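Local coordinates for protein TetR family transcriptional regulator (Mycobacterium smegmatis, PDB 5XS9) that probably binds operator DNA as a dimer of the TetR family and represses genes of biotin metabolism, at residues D34-P37 with G38-Y41; D17-G20 with I21-T25; V145-Q148 with S149-W153; A132-T135 with V136-V140. One frame throughout, in Å; residues are numbered along the deposited sequence.

Interaction 1: residues D34-P37 with G38-Y41; sequences DVTP and GALY
The turn of the TetR-type helix-turn-helix is closed where Thr36 and Pro37 offer their carbonyls to the amides of Ala39 and Leu40. Ala39 N donates to Thr36 O at 3.1 Å, and Leu40 N repeats the step on Pro37 O at 3.0 Å. Both links span three residues, and each donor stands well above the plane of its carbonyl, about 45° out of it, so that two i to i+3 turns follow one another directly. Proline suits its place because the ring keeps phi near -60°, compatible with the helical backbone angles here. Gly38 follows without bulk, and its O receives a weak bond from Tyr41 N.

The side chains fill in around this winding. Thr36 keeps OG1 anti to its N (chi1 -171°), which leaves CG2 to lean over the turn, 4.2 Å from Ala39 CB, where the two methyls meet at van der Waals distance. Val35 brings CG2 to 4.3 Å from Ala39 CB and 4.4 Å from Leu40 CD2, so the valine branch touches both successive residues. Tyr41 passes its ring obliquely by the Pro37 carbonyl, CD1 lying 3.5 Å from Pro37 O, while much of this residue remains exposed.

As in TetR relatives, the segment that begins here probably belongs to the DNA-reading element. Asp34 ends helix 26-33 in a Schellman motif, after which the chain turns, and Leu40 is buried on Met26, Leu29 and Leu33 of that helix, with Leu3 also against it; helix 47-58 follows further along the chain.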
loop_
_atom_site.group_PDB
_atom_site.type_symbol
_atom_site.label_atom_id
_atom_site.label_comp_id
_atom_site.label_asym_id
_atom_site.label_seq_id
_atom_site.Cartn_x
_atom_site.Cartn_y
_atom_site.Cartn_z
ATOM N N ASP A 34 -25.344 7.869 19.589
ATOM C CA ASP A 34 -26.731 7.894 19.992
ATOM C C ASP A 34 -27.315 9.198 19.459
ATOM O O ASP A 34 -27.744 10.047 20.231
ATOM C CB ASP A 34 -26.865 7.748 21.532
ATOM C CG ASP A 34 -28.291 7.427 21.981
ATOM O OD1 ASP A 34 -29.139 7.130 21.130
ATOM O OD2 ASP A 34 -28.564 7.470 23.197
ATOM N N VAL A 35 -27.253 9.374 18.134
ATOM C CA VAL A 35 -27.927 10.472 17.449
ATOM C C VAL A 35 -28.608 9.967 16.202
ATOM O O VAL A 35 -28.326 8.885 15.708
ATOM C CB VAL A 35 -27.026 11.648 17.113
ATOM C CG1 VAL A 35 -26.463 12.245 18.382
ATOM C CG2 VAL A 35 -25.906 11.249 16.128
ATOM N N THR A 36 -29.563 10.749 15.729
ATOM C CA THR A 36 -30.228 10.485 14.463
ATOM C C THR A 36 -29.130 10.598 13.367
ATOM O O THR A 36 -28.308 11.489 13.464
ATOM C CB THR A 36 -31.375 11.539 14.277
ATOM O OG1 THR A 36 -32.186 11.201 13.162
ATOM C CG2 THR A 36 -30.866 12.989 14.066
ATOM N N PRO A 37 -29.107 9.733 12.330
ATOM C CA PRO A 37 -28.021 9.762 11.322
ATOM C C PRO A 37 -27.872 11.048 10.566
ATOM O O PRO A 37 -26.765 11.504 10.243
ATOM C CB PRO A 37 -28.402 8.644 10.360
ATOM C CG PRO A 37 -29.227 7.723 11.190
ATOM C CD PRO A 37 -29.972 8.549 12.172
ATOM N N GLY A 38 -28.993 11.703 10.326
ATOM C CA GLY A 38 -28.976 12.988 9.701
ATOM C C GLY A 38 -28.100 14.041 10.316
ATOM O O GLY A 38 -27.632 14.944 9.591
ATOM N N ALA A 39 -27.861 13.953 11.627
ATOM C CA ALA A 39 -27.045 14.936 12.312
ATOM C C ALA A 39 -25.599 14.909 11.818
ATOM O O ALA A 39 -24.904 15.898 11.936
ATOM C CB ALA A 39 -27.019 14.685 13.831
ATOM N N LEU A 40 -25.110 13.756 11.365
ATOM C CA LEU A 40 -23.696 13.663 10.966
ATOM C C LEU A 40 -23.482 14.361 9.660
ATOM O O LEU A 40 -22.359 14.887 9.354
ATOM C CB LEU A 40 -23.315 12.199 10.835
ATOM C CG LEU A 40 -23.414 11.364 12.094
ATOM C CD1 LEU A 40 -22.916 10.002 11.729
ATOM C CD2 LEU A 40 -22.616 11.912 13.246
ATOM N N TYR A 41 -24.529 14.399 8.845
ATOM C CA TYR A 41 -24.413 15.019 7.539
ATOM C C TYR A 41 -24.291 16.569 7.574
ATOM O O TYR A 41 -24.143 17.212 6.533
ATOM C CB TYR A 41 -25.487 14.511 6.607
ATOM C CG TYR A 41 -25.235 13.067 6.241
ATOM C CD1 TYR A 41 -25.849 12.027 6.952
ATOM C CD2 TYR A 41 -24.288 12.729 5.289
ATOM C CE1 TYR A 41 -25.595 10.695 6.664
ATOM C CE2 TYR A 41 -24.025 11.401 4.999
ATOM C CZ TYR A 41 -24.704 10.376 5.679
ATOM O OH TYR A 41 -24.457 9.047 5.381
#

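Interaction 2: residues D17-G20 with I21-T25; sequences DDHG and IADLT
His19 and Gly20 meet Asp23 where helix 5-19 ends and the chain turns toward helix 26-33, the first corner of the TetR DNA-binding domain. The close-packed part is the backbone of the corner. Gly20 leaves the helix with a positive phi of 95°, a conformation in which the lack of a side chain keeps the His19 carbonyl clear. Its own O then faces the next turn and takes a weak, bent bond from Asp23 N at 3.2 Å, while Leu24 N reaches Ile21 O at 3.1 Å. The hydrophobic side belongs to Ile21 and Leu24: Ile21 packs on Leu16, Glu94 and Leu95, and Leu24 is buried against Ala12, Leu50 and Leu51. Branched aliphatic groups suit a corner that must seal against several helices.

The other side is looser. His19, an exposed residue, carries CG anti to its carbonyl carbon (chi1 -61°), which turns the ring away and leaves CB to do most of the touching. That methylene lies 3.6 Å from Asp23 CB and 3.4 Å from Asp23 OD1. The imidazole and carboxylate planes are inclined by 38°, and His19 ND1 stays 4.2 Å from Asp23 OD1. On one face of the imidazole, near its rim, sits Asp18 CB.

The carboxylate of Asp23 also makes a long, weak ion pair with Arg28. Should the histidine be protonated, the acid would probably stabilise it through space, but the polar side adds little direct bonding between His19 and Asp23, while the positive phi of Gly20 and the packing of Ile21 and Leu24 go with the turn.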
loop_
_atom_site.group_PDB
_atom_site.type_symbol
_atom_site.label_atom_id
_atom_site.label_comp_id
_atom_site.label_asym_id
_atom_site.label_seq_id
_atom_site.Cartn_x
_atom_site.Cartn_y
_atom_site.Cartn_z
ATOM N N ASP A 17 -10.483 2.089 15.866
ATOM C CA ASP A 17 -9.590 1.342 16.773
ATOM C C ASP A 17 -10.194 0.050 17.247
ATOM O O ASP A 17 -9.581 -0.985 17.127
ATOM C CB ASP A 17 -9.122 2.236 17.968
ATOM C CG ASP A 17 -8.166 3.338 17.506
ATOM O OD1 ASP A 17 -7.478 3.061 16.513
ATOM O OD2 ASP A 17 -8.087 4.464 18.057
ATOM N N ASP A 18 -11.401 0.123 17.775
ATOM C CA ASP A 18 -12.092 -1.066 18.330
ATOM C C ASP A 18 -12.545 -2.092 17.302
ATOM O O ASP A 18 -12.543 -3.293 17.568
ATOM C CB ASP A 18 -13.311 -0.618 19.159
ATOM C CG ASP A 18 -12.925 0.168 20.394
ATOM O OD1 ASP A 18 -11.768 0.156 20.811
ATOM O OD2 ASP A 18 -13.797 0.856 20.935
ATOM N N HIS A 19 -12.940 -1.648 16.120
ATOM C CA HIS A 19 -13.625 -2.563 15.223
ATOM C C HIS A 19 -13.101 -2.659 13.833
ATOM O O HIS A 19 -13.575 -3.502 13.106
ATOM C CB HIS A 19 -15.118 -2.180 15.151
ATOM C CG HIS A 19 -15.808 -2.270 16.468
ATOM N ND1 HIS A 19 -15.939 -3.460 17.150
ATOM C CD2 HIS A 19 -16.357 -1.317 17.258
ATOM C CE1 HIS A 19 -16.553 -3.240 18.295
ATOM N NE2 HIS A 19 -16.802 -1.947 18.391
ATOM N N GLY A 20 -12.176 -1.785 13.425
ATOM C CA GLY A 20 -11.625 -1.857 12.110
ATOM C C GLY A 20 -12.308 -0.959 11.108
ATOM O O GLY A 20 -13.427 -0.500 11.290
ATOM N N ILE A 21 -11.610 -0.743 10.019
ATOM C CA ILE A 21 -12.063 0.215 9.013
ATOM C C ILE A 21 -13.396 -0.166 8.378
ATOM O O ILE A 21 -14.221 0.722 8.091
ATOM C CB ILE A 21 -10.986 0.446 7.950
ATOM C CG1 ILE A 21 -11.299 1.696 7.123
ATOM C CG2 ILE A 21 -10.745 -0.839 7.110
ATOM C CD1 ILE A 21 -10.215 2.054 6.122
ATOM N N ALA A 22 -13.658 -1.464 8.215
ATOM C CA ALA A 22 -14.928 -1.871 7.584
ATOM C C ALA A 22 -16.190 -1.450 8.411
ATOM O O ALA A 22 -17.211 -1.099 7.850
ATOM C CB ALA A 22 -14.913 -3.383 7.278
ATOM N N ASP A 23 -16.067 -1.418 9.730
ATOM C CA ASP A 23 -17.140 -1.029 10.629
ATOM C C ASP A 23 -17.279 0.464 10.815
ATOM O O ASP A 23 -18.204 0.881 11.463
ATOM C CB ASP A 23 -16.896 -1.647 12.014
ATOM C CG ASP A 23 -17.344 -3.101 12.099
ATOM O OD1 ASP A 23 -17.488 -3.601 13.232
ATOM O OD2 ASP A 23 -17.572 -3.717 11.036
ATOM N N LEU A 24 -16.346 1.275 10.309
ATOM C CA LEU A 24 -16.490 2.725 10.384
ATOM C C LEU A 24 -17.366 3.210 9.251
ATOM O O LEU A 24 -16.879 3.469 8.160
ATOM C CB LEU A 24 -15.169 3.437 10.305
ATOM C CG LEU A 24 -15.204 4.950 10.350
ATOM C CD1 LEU A 24 -15.909 5.455 11.605
ATOM C CD2 LEU A 24 -13.769 5.422 10.315
ATOM N N THR A 25 -18.652 3.328 9.545
ATOM C CA THR A 25 -19.660 3.855 8.608
ATOM C C THR A 25 -20.404 4.974 9.288
ATOM O O THR A 25 -20.372 5.065 10.498
ATOM C CB THR A 25 -20.703 2.791 8.218
ATOM O OG1 THR A 25 -21.440 2.399 9.381
ATOM C CG2 THR A 25 -20.037 1.551 7.578
#

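Interaction 3: residues V145-Q148 with S149-W153; sequences VDEQ and SRLQW
Ser149 and Arg150 reach back one turn to Val145 and Asp146 on helix 129-155, an alpha-helix of the regulatory domain that takes part in the dimer interface. Val145 O is gripped twice: Ser149 N donates at 3.0 Å and Ser149 OG at 2.8 Å, from opposite faces of the carbonyl plane. With OG beside its own backbone N (chi1 -57°), serine can spend its hydroxyl on the helix itself, sparing a partly buried site an unanswered polar group.

Asp146 and Arg150 form an i to i+4 salt bridge centred on one oxygen. Arg150 NE lies 2.8 Å from Asp146 OD2, which is met from above the carboxylate plane, and NH2 comes to a very short 2.5 Å from that same atom. The bend of the arginine at chi3 (-87°) brings the guanidinium back over the helix, where Glu147 CA lies over one face. Asp146 OD2 also hydrogen-bonds with Tyr138 of the second subunit, so the bridge is part of the interface.

Buried Glu147 and Gln148 are satisfied by helices 71-87 and 92-101: the glutamate pairs with Arg83, and the glutamine amide joins Leu86 O to Ala93 N. Their backbone carbonyls accept from Leu151 N and Gln152 N. Beside these bonds the aliphatic parts run together, Glu147 CG meeting Leu151 CD1 at 4.1 Å.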
loop_
_atom_site.group_PDB
_atom_site.type_symbol
_atom_site.label_atom_id
_atom_site.label_comp_id
_atom_site.label_asym_id
_atom_site.label_seq_id
_atom_site.Cartn_x
_atom_site.Cartn_y
_atom_site.Cartn_z
ATOM N N VAL A 145 1.045 -0.594 5.333
ATOM C CA VAL A 145 -0.095 -1.419 5.089
ATOM C C VAL A 145 0.283 -2.890 5.230
ATOM O O VAL A 145 -0.467 -3.665 5.813
ATOM C CB VAL A 145 -0.729 -1.145 3.672
ATOM C CG1 VAL A 145 -1.807 -2.168 3.367
ATOM C CG2 VAL A 145 -1.312 0.283 3.601
ATOM N N ASP A 146 1.405 -3.300 4.661
ATOM C CA ASP A 146 1.795 -4.682 4.682
ATOM C C ASP A 146 2.109 -5.118 6.137
ATOM O O ASP A 146 1.625 -6.161 6.609
ATOM C CB ASP A 146 3.014 -4.849 3.811
ATOM C CG ASP A 146 3.560 -6.290 3.790
ATOM O OD1 ASP A 146 3.090 -7.091 3.019
ATOM O OD2 ASP A 146 4.493 -6.606 4.534
ATOM N N GLU A 147 2.855 -4.279 6.847
ATOM C CA GLU A 147 3.247 -4.545 8.262
ATOM C C GLU A 147 2.026 -4.699 9.201
ATOM O O GLU A 147 1.891 -5.637 9.971
ATOM C CB GLU A 147 4.184 -3.441 8.731
ATOM C CG GLU A 147 4.609 -3.511 10.191
ATOM C CD GLU A 147 5.491 -2.331 10.573
ATOM O OE1 GLU A 147 5.349 -1.202 10.034
ATOM O OE2 GLU A 147 6.321 -2.546 11.429
ATOM N N GLN A 148 1.093 -3.807 9.068
ATOM C CA GLN A 148 -0.079 -3.775 9.911
ATOM C C GLN A 148 -1.084 -4.860 9.568
ATOM O O GLN A 148 -1.682 -5.456 10.475
ATOM C CB GLN A 148 -0.620 -2.353 9.854
ATOM C CG GLN A 148 -1.788 -2.024 10.700
ATOM C CD GLN A 148 -1.994 -0.526 10.737
ATOM O OE1 GLN A 148 -2.173 0.132 9.685
ATOM N NE2 GLN A 148 -1.993 0.027 11.936
ATOM N N SER A 149 -1.250 -5.208 8.288
ATOM C CA SER A 149 -2.000 -6.353 8.001
ATOM C C SER A 149 -1.410 -7.591 8.670
ATOM O O SER A 149 -2.150 -8.408 9.187
ATOM C CB SER A 149 -2.018 -6.700 6.511
ATOM O OG SER A 149 -2.510 -5.582 5.891
ATOM N N ARG A 150 -0.130 -7.793 8.527
ATOM C CA ARG A 150 0.506 -8.943 9.153
ATOM C C ARG A 150 0.377 -8.973 10.677
ATOM O O ARG A 150 0.062 -10.000 11.223
ATOM C CB ARG A 150 1.938 -9.077 8.707
ATOM C CG ARG A 150 2.003 -9.434 7.224
ATOM C CD ARG A 150 3.402 -9.820 6.762
ATOM N NE ARG A 150 4.168 -8.697 6.361
ATOM C CZ ARG A 150 5.109 -8.092 7.112
ATOM N NH1 ARG A 150 5.452 -8.554 8.334
ATOM N NH2 ARG A 150 5.719 -6.981 6.640
ATOM N N LEU A 151 0.548 -7.842 11.336
ATOM C CA LEU A 151 0.441 -7.770 12.808
ATOM C C LEU A 151 -0.995 -8.046 13.222
ATOM O O LEU A 151 -1.219 -8.753 14.197
ATOM C CB LEU A 151 0.873 -6.388 13.356
ATOM C CG LEU A 151 2.340 -5.960 13.338
ATOM C CD1 LEU A 151 2.494 -4.435 13.617
ATOM C CD2 LEU A 151 3.083 -6.843 14.365
ATOM N N GLN A 152 -1.967 -7.526 12.470
ATOM C CA GLN A 152 -3.396 -7.645 12.844
ATOM C C GLN A 152 -3.858 -9.072 12.696
ATOM O O GLN A 152 -4.623 -9.564 13.525
ATOM C CB GLN A 152 -4.336 -6.701 12.064
ATOM C CG GLN A 152 -4.164 -5.285 12.589
ATOM C CD GLN A 152 -4.813 -4.222 11.742
ATOM O OE1 GLN A 152 -5.538 -4.496 10.753
ATOM N NE2 GLN A 152 -4.557 -2.980 12.124
ATOM N N TRP A 153 -3.383 -9.731 11.658
ATOM C CA TRP A 153 -3.760 -11.093 11.437
ATOM C C TRP A 153 -3.095 -11.970 12.506
ATOM O O TRP A 153 -3.769 -12.762 13.158
ATOM C CB TRP A 153 -3.416 -11.557 10.011
ATOM C CG TRP A 153 -4.301 -10.903 8.950
ATOM C CD1 TRP A 153 -5.589 -10.414 9.114
ATOM C CD2 TRP A 153 -3.968 -10.684 7.556
ATOM N NE1 TRP A 153 -6.051 -9.890 7.924
ATOM C CE2 TRP A 153 -5.094 -10.047 6.948
ATOM C CE3 TRP A 153 -2.831 -10.948 6.770
ATOM C CZ2 TRP A 153 -5.110 -9.665 5.570
ATOM C CZ3 TRP A 153 -2.844 -10.567 5.394
ATOM C CH2 TRP A 153 -3.976 -9.933 4.811
#

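Interaction 4: residues A132-T135 with V136-V140; sequences AART and VIYYV
Arg134 and Tyr138 both turn CG anti to their own carbonyl carbons (chi1 -77° and -64°), which lays the two side chains alongside each other, pointing the same way, one turn apart on alpha-helix 129-155. The tyrosine ring thereby comes over the Arg134 carbonyl: Arg134 O lies against one ring face, 3.1 Å from Tyr138 CD2. That oxygen also accepts from Tyr138 N at 2.7 Å, the donor approaching nearly along the C=O axis, so one residue supplies both its hydrogen bond and its lid. Farther out, Arg134 CB touches Tyr138 CE2 at 3.8 Å. The arginine bends at chi3, and its guanidinium ends inclined at 50° to the ring instead of stacked on it.

Both polar ends serve the dimer interface. Arg134 NH2 bonds with Gln173 of the second subunit and Tyr138 OH with Asp146 of that subunit, whose Phe143 also meets the Tyr138 ring at a steep angle. The two residue types suit this seam: the tyrosine covers a carbonyl of its own helix, and both side chains are long enough to reach the other subunit.

The opposite requirement, compact apolar bulk, is met by Val136 and Ile137, buried on Cys79 and Leu82 of helix 71-87, with Phe100, Val112 and Leu115 also against the isoleucine. Thr135 returns OG1 to Ala131 O, which lets a hydroxyl sit in a buried position, and Tyr139 carries its own to Phe174 O. The regular ladder holds the frame, with Ile137 N donating to Ala133 O at 3.0 Å. The CG2 methyl of Val136 rests 3.5 Å from Ala132 O.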
loop_
_atom_site.group_PDB
_atom_site.type_symbol
_atom_site.label_atom_id
_atom_site.label_comp_id
_atom_site.label_asym_id
_atom_site.label_seq_id
_atom_site.Cartn_x
_atom_site.Cartn_y
_atom_site.Cartn_z
ATOM N N ALA A 132 9.284 12.885 -6.318
ATOM C CA ALA A 132 10.242 12.390 -5.321
ATOM C C ALA A 132 9.585 12.214 -3.981
ATOM O O ALA A 132 9.716 11.149 -3.370
ATOM C CB ALA A 132 11.445 13.288 -5.212
ATOM N N ALA A 133 8.804 13.204 -3.566
ATOM C CA ALA A 133 8.126 13.175 -2.293
ATOM C C ALA A 133 7.057 12.100 -2.268
ATOM O O ALA A 133 7.021 11.320 -1.305
ATOM C CB ALA A 133 7.557 14.532 -1.915
ATOM N N ARG A 134 6.268 11.979 -3.338
ATOM C CA ARG A 134 5.284 10.938 -3.427
ATOM C C ARG A 134 5.913 9.536 -3.411
ATOM O O ARG A 134 5.343 8.599 -2.849
ATOM C CB ARG A 134 4.416 11.093 -4.689
ATOM C CG ARG A 134 3.361 12.198 -4.502
ATOM C CD ARG A 134 2.323 12.227 -5.601
ATOM N NE ARG A 134 2.931 12.481 -6.867
ATOM C CZ ARG A 134 3.027 13.685 -7.467
ATOM N NH1 ARG A 134 2.563 14.807 -6.909
ATOM N NH2 ARG A 134 3.623 13.759 -8.652
ATOM N N THR A 135 7.081 9.399 -4.037
ATOM C CA THR A 135 7.810 8.155 -4.065
ATOM C C THR A 135 8.092 7.652 -2.618
ATOM O O THR A 135 7.838 6.475 -2.277
ATOM C CB THR A 135 9.094 8.291 -4.876
ATOM O OG1 THR A 135 8.785 8.510 -6.310
ATOM C CG2 THR A 135 9.916 6.996 -4.747
ATOM N N VAL A 136 8.577 8.555 -1.792
ATOM C CA VAL A 136 8.800 8.250 -0.380
ATOM C C VAL A 136 7.502 7.893 0.297
ATOM O O VAL A 136 7.440 6.860 0.998
ATOM C CB VAL A 136 9.483 9.426 0.310
ATOM C CG1 VAL A 136 9.667 9.205 1.847
ATOM C CG2 VAL A 136 10.834 9.750 -0.377
ATOM N N ILE A 137 6.425 8.656 0.033
ATOM C CA ILE A 137 5.166 8.326 0.688
ATOM C C ILE A 137 4.666 6.964 0.271
ATOM O O ILE A 137 4.114 6.233 1.115
ATOM C CB ILE A 137 4.082 9.417 0.444
ATOM C CG1 ILE A 137 4.451 10.662 1.189
ATOM C CG2 ILE A 137 2.717 8.971 0.877
ATOM C CD1 ILE A 137 4.590 10.479 2.682
ATOM N N TYR A 138 4.728 6.666 -1.041
ATOM C CA TYR A 138 4.259 5.393 -1.480
ATOM C C TYR A 138 5.014 4.257 -0.822
ATOM O O TYR A 138 4.406 3.228 -0.479
ATOM C CB TYR A 138 4.306 5.264 -2.987
ATOM C CG TYR A 138 3.409 6.213 -3.712
ATOM C CD1 TYR A 138 2.114 6.422 -3.308
ATOM C CD2 TYR A 138 3.850 6.860 -4.878
ATOM C CE1 TYR A 138 1.325 7.309 -3.982
ATOM C CE2 TYR A 138 3.035 7.700 -5.592
ATOM C CZ TYR A 138 1.769 7.897 -5.160
ATOM O OH TYR A 138 0.916 8.776 -5.832
ATOM N N TYR A 139 6.302 4.407 -0.683
ATOM C CA TYR A 139 7.056 3.409 0.071
ATOM C C TYR A 139 6.535 3.230 1.526
ATOM O O TYR A 139 6.312 2.094 2.014
ATOM C CB TYR A 139 8.547 3.696 0.074
ATOM C CG TYR A 139 9.309 2.943 1.154
ATOM C CD1 TYR A 139 9.470 1.577 1.085
ATOM C CD2 TYR A 139 9.722 3.575 2.330
ATOM C CE1 TYR A 139 10.139 0.877 2.075
ATOM C CE2 TYR A 139 10.345 2.867 3.346
ATOM C CZ TYR A 139 10.563 1.505 3.224
ATOM O OH TYR A 139 11.245 0.745 4.206
ATOM N N VAL A 140 6.340 4.341 2.190
ATOM C CA VAL A 140 5.969 4.295 3.618
ATOM C C VAL A 140 4.562 3.680 3.756
ATOM O O VAL A 140 4.290 2.842 4.616
ATOM C CB VAL A 140 5.948 5.682 4.257
ATOM C CG1 VAL A 140 5.294 5.595 5.671
ATOM C CG2 VAL A 140 7.316 6.267 4.295
#

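Interactions 1 and 2 are surface turns of the DNA-binding domain, lying at the two ends of helix 26-33 with centres 18 Å apart. Weak or three-residue backbone bonds and small residues shape them, and neither touches the second subunit. Interactions 3 and 4 instead are successive regions of one long helix, 129-155, with regular four-residue bonds and centres 19 Å apart. Interaction 4 is buried, mostly apolar and aromatic; interaction 3 is only partly buried and more strongly charged. Across the dimer these two meet, joining 136-140 of one chain to 145-148 of the other. Interactions 1 and 4 lie on opposite sides of the chain's centre, with centres 37 Å apart.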